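Local coordinates for possible thiamine biosynthesis enzyme (Candida albicans, PDB 2X7Q), which is of unknown function but has the two-lobed fold of periplasmic binding proteins and may bind a small solute related to thiamine metabolism, at residues L158-V162 against N163-G167; V280-K283 against D284-L288. The protein carries 1 engineered substitution. One frame throughout, in Å; residues are numbered along the deposited sequence.

In the fold
Contacts 1 and 2 are each local pieces of one chain, and they lie apart, about 18 Å between nearest atoms and 32 Å between centres. Contact 1 closes helix 155-162 at the periphery, beside the sheet that contains strand 173-177; its work is done mainly by polar groups, with carbonyls taken by backbone N-H groups and, weakly, by an asparagine amide, which a water ties to an aspartate carboxylate. Contact 2 is nearer the centre of the chain, within helix 275-289, and keeps regular helical bonding throughout. There one side of the helix packs on residues of helices 74-82 and 129-141, while charged lysines and an aspartate occupy other sides. Both are partly buried, and they share no secondary-structure element.

Contact 1 of 2, residues L158-V162 against N163-G167; sequences LRDSV and NLKDG
Asp160 O is gripped by Lys165 N at 2.9 Å in a nearly straight bond (166° at the hydrogen), and Asn163 N adds a weak one. One residue on, Ser161 O takes Leu164 N at 2.8 Å, the donor standing above the carbonyl plane and not on a lone pair. These two bonds, one nested inside the other, with Leu164 at a positive phi of 54°, make a Schellman motif that ends helix 155-162. Glycine is the usual residue at such a phi; here a leucine occupies it, its CD2 lying 3.6 Å from Ser161 O and its side chain also resting on Arg109. The reversal brings Lys165 back over Asp160: Lys165 CG packs 3.7 Å from Asp160 CB, the two side chains crossing at a slant. Turns at chi2, chi3 and chi4, all near -65°, curl the lysine chain so that NZ ends 4.2 Å from Asp160 OD1, a favourable proximity of charges that falls short of a salt bridge. A lysine suits this exposed place, since its methylenes can cover the last turn while its ammonium remains near the carboxylate. Asn163 works from another side. Its ND2 reaches back to Arg159 O at 2.9 Å in a weak, bent bond, and the same ND2 donates to a water that in turn donates to Asp160 OD1 at 2.8 Å, so that the amide and the carboxylate are tied by one bridge. Beyond the turn, Asn163 OD1 accepts from Ser107 N and ND2 also reaches Glu189 O, which pins both ends of the amide. Arg159, in a salt bridge with Glu189, and Val162, packed on Phe174, fasten the last turn to neighbouring parts of the fold.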
# COMPACT_ATOMS: atom_id res chain seq x y z
N LEU A 158 -1.37 -1.81 18.51
CA LEU A 158 -0.88 -3.11 18.10
C LEU A 158 0.33 -3.53 18.93
O LEU A 158 0.46 -4.68 19.32
CB LEU A 158 -0.52 -3.10 16.61
CG LEU A 158 -1.70 -3.05 15.63
CD1 LEU A 158 -1.21 -2.77 14.22
CD2 LEU A 158 -2.49 -4.35 15.67
N ARG A 159 1.22 -2.58 19.20
CA ARG A 159 2.41 -2.84 20.00
C ARG A 159 2.04 -3.09 21.46
O ARG A 159 2.58 -3.99 22.09
CB ARG A 159 3.40 -1.68 19.90
CG ARG A 159 3.89 -1.40 18.49
CD ARG A 159 5.12 -0.50 18.51
NE ARG A 159 4.90 0.72 19.27
CZ ARG A 159 4.46 1.86 18.74
NH1 ARG A 159 4.18 1.93 17.45
NH2 ARG A 159 4.28 2.93 19.51
N ASP A 160 1.11 -2.29 21.98
CA ASP A 160 0.65 -2.46 23.35
C ASP A 160 -0.08 -3.79 23.52
O ASP A 160 0.02 -4.44 24.56
CB ASP A 160 -0.26 -1.30 23.76
CG ASP A 160 0.48 0.02 23.87
OD1 ASP A 160 1.73 0.01 23.81
OD2 ASP A 160 -0.18 1.06 24.02
N SER A 161 -0.81 -4.19 22.49
CA SER A 161 -1.58 -5.43 22.53
C SER A 161 -0.69 -6.66 22.68
O SER A 161 -0.91 -7.49 23.55
CB SER A 161 -2.43 -5.56 21.27
OG SER A 161 -3.13 -6.79 21.26
N VAL A 162 0.33 -6.76 21.83
CA VAL A 162 1.25 -7.90 21.87
C VAL A 162 2.08 -7.88 23.15
O VAL A 162 2.68 -8.89 23.52
CB VAL A 162 2.17 -7.94 20.64
CG1 VAL A 162 1.36 -8.24 19.39
CG2 VAL A 162 2.92 -6.63 20.49
N ASN A 163 2.13 -6.73 23.80
CA ASN A 163 2.81 -6.60 25.09
C ASN A 163 1.84 -6.80 26.24
O ASN A 163 2.20 -6.65 27.41
CB ASN A 163 3.51 -5.25 25.20
CG ASN A 163 4.84 -5.22 24.47
OD1 ASN A 163 5.68 -6.09 24.67
ND2 ASN A 163 5.02 -4.22 23.63
N LEU A 164 0.59 -7.14 25.91
CA LEU A 164 -0.44 -7.41 26.90
C LEU A 164 -0.59 -6.25 27.88
O LEU A 164 -0.69 -6.45 29.09
CB LEU A 164 -0.13 -8.70 27.66
CG LEU A 164 0.07 -9.95 26.80
CD1 LEU A 164 0.35 -11.16 27.67
CD2 LEU A 164 -1.15 -10.19 25.92
N LYS A 165 -0.61 -5.03 27.34
CA LYS A 165 -0.77 -3.83 28.15
C LYS A 165 -2.24 -3.63 28.52
O LYS A 165 -3.13 -4.15 27.86
CB LYS A 165 -0.25 -2.61 27.40
CG LYS A 165 1.17 -2.75 26.88
CD LYS A 165 2.18 -2.83 28.02
CE LYS A 165 2.26 -1.52 28.78
NZ LYS A 165 2.67 -0.40 27.89
N ASP A 166 -2.47 -2.88 29.60
CA ASP A 166 -3.83 -2.56 30.03
C ASP A 166 -4.48 -1.56 29.08
O ASP A 166 -3.79 -0.73 28.48
CB ASP A 166 -3.82 -2.00 31.45
CG ASP A 166 -3.38 -3.02 32.48
OD1 ASP A 166 -3.78 -4.20 32.36
OD2 ASP A 166 -2.64 -2.65 33.41
N GLY A 167 -5.80 -1.64 28.94
CA GLY A 167 -6.53 -0.71 28.11
C GLY A 167 -6.88 -1.26 26.74
O GLY A 167 -7.76 -0.73 26.06
O HOH W 1 4.06 -1.44 23.48

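Contact 2 of 2, residues V280-K283 against D284-L288; sequences VKTK and DTLKL
Thr285 clasps Lys281 O twice: OG1 donates to it at 2.8 Å and the backbone N at 3.0 Å, the two donors arriving from opposite faces of the carbonyl plane. The hydroxyl can do so because chi1 of -63° sets OG1 beside its own backbone N, facing back down the helix. One turn of the helix is thus pinned by two bonds where most residues supply one, and a threonine inside a helix meets its hydroxyl's need without leaving it. Thr282, three residues earlier, has the same habit, its OG1 hydrogen-bonded to Ile278 O, while its methyl CG2 meets Leu286 CD1 at 3.9 Å; these two side chains run alongside each other. On another side, Asp284 lies between two neighbours. OD2 touches Val280 CG1 at 3.5 Å, and OD1 rests on the methylenes of Lys283, CG at 3.2 Å and CE at 3.3 Å. Lys283 carries CG between the backbone N and the carbonyl carbon (chi1 77°), an uncommon choice in a helix, and this lays its chain beside the carboxylate; NZ stays 4.6 Å from OD1, too far for a salt bridge. Further out, the Thr282, Thr285 and Leu286 side packs against Trp200, with Ile78 of helix 74-82 next to Thr282 and Val132 and Val136 of helix 129-141 next to Leu286 and Thr285. Helix 275-289 therefore touches helices of both lobes and the loop between strands 190-197 and 203-208. Lys283 lies on Asp296 and Leu300, and Lys287 NZ bonds to Glu294 O. With the threonine hydroxyls bonded inward to carbonyls, their methyls and Leu286 offer an apolar surface to the packing side, while the nearby lysine charge probably stabilises the ionised form of exposed Asp284.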
# COMPACT_ATOMS: atom_id res chain seq x y z
N VAL A 280 -2.54 -11.23 -11.81
CA VAL A 280 -2.42 -12.69 -11.74
C VAL A 280 -1.93 -13.19 -10.38
O VAL A 280 -2.65 -13.91 -9.69
CB VAL A 280 -1.49 -13.24 -12.84
CG1 VAL A 280 -1.33 -14.74 -12.69
CG2 VAL A 280 -2.04 -12.88 -14.21
N LYS A 281 -0.72 -12.79 -9.99
CA LYS A 281 -0.14 -13.24 -8.73
C LYS A 281 -1.00 -12.84 -7.53
O LYS A 281 -1.15 -13.61 -6.58
CB LYS A 281 1.28 -12.67 -8.56
CG LYS A 281 2.25 -13.03 -9.68
CD LYS A 281 3.60 -12.35 -9.49
CE LYS A 281 4.51 -13.14 -8.55
NZ LYS A 281 5.14 -14.32 -9.22
N THR A 282 -1.57 -11.63 -7.58
CA THR A 282 -2.38 -11.13 -6.48
C THR A 282 -3.63 -11.99 -6.25
O THR A 282 -3.91 -12.41 -5.13
CB THR A 282 -2.81 -9.67 -6.70
OG1 THR A 282 -1.65 -8.85 -6.87
CG2 THR A 282 -3.62 -9.16 -5.52
N LYS A 283 -4.36 -12.26 -7.33
CA LYS A 283 -5.60 -13.02 -7.25
C LYS A 283 -5.34 -14.48 -6.89
O LYS A 283 -6.04 -15.07 -6.07
CB LYS A 283 -6.37 -12.95 -8.57
CG LYS A 283 -5.80 -13.84 -9.67
CD LYS A 283 -6.57 -13.72 -10.98
CE LYS A 283 -6.04 -14.72 -12.00
NZ LYS A 283 -6.05 -14.18 -13.39
N ASP A 284 -4.31 -15.06 -7.50
CA ASP A 284 -3.97 -16.47 -7.29
C ASP A 284 -3.49 -16.71 -5.86
O ASP A 284 -3.75 -17.76 -5.28
CB ASP A 284 -2.91 -16.93 -8.29
CG ASP A 284 -3.46 -17.03 -9.70
OD1 ASP A 284 -4.68 -16.86 -9.89
OD2 ASP A 284 -2.66 -17.29 -10.63
N THR A 285 -2.78 -15.74 -5.30
CA THR A 285 -2.27 -15.86 -3.93
C THR A 285 -3.40 -15.72 -2.92
O THR A 285 -3.53 -16.53 -2.00
CB THR A 285 -1.19 -14.81 -3.63
OG1 THR A 285 -0.06 -15.02 -4.48
CG2 THR A 285 -0.74 -14.91 -2.18
N LEU A 286 -4.23 -14.69 -3.09
CA LEU A 286 -5.35 -14.44 -2.18
C LEU A 286 -6.38 -15.57 -2.24
O LEU A 286 -6.85 -16.05 -1.21
CB LEU A 286 -6.01 -13.10 -2.50
CG LEU A 286 -5.13 -11.86 -2.34
CD1 LEU A 286 -5.92 -10.59 -2.66
CD2 LEU A 286 -4.55 -11.79 -0.94
N LYS A 287 -6.72 -15.98 -3.46
CA LYS A 287 -7.66 -17.08 -3.66
C LYS A 287 -7.17 -18.35 -2.98
O LYS A 287 -7.93 -19.04 -2.31
CB LYS A 287 -7.87 -17.33 -5.15
CG LYS A 287 -8.79 -18.50 -5.48
CD LYS A 287 -10.21 -18.23 -5.03
CE LYS A 287 -11.14 -19.38 -5.39
NZ LYS A 287 -12.55 -19.13 -4.97
N LEU A 288 -5.88 -18.63 -3.16
CA LEU A 288 -5.28 -19.83 -2.59
C LEU A 288 -5.13 -19.73 -1.08
O LEU A 288 -5.09 -20.73 -0.38
CB LEU A 288 -3.91 -20.09 -3.24
CG LEU A 288 -3.28 -21.46 -3.03
CD1 LEU A 288 -4.16 -22.56 -3.61
CD2 LEU A 288 -1.89 -21.50 -3.64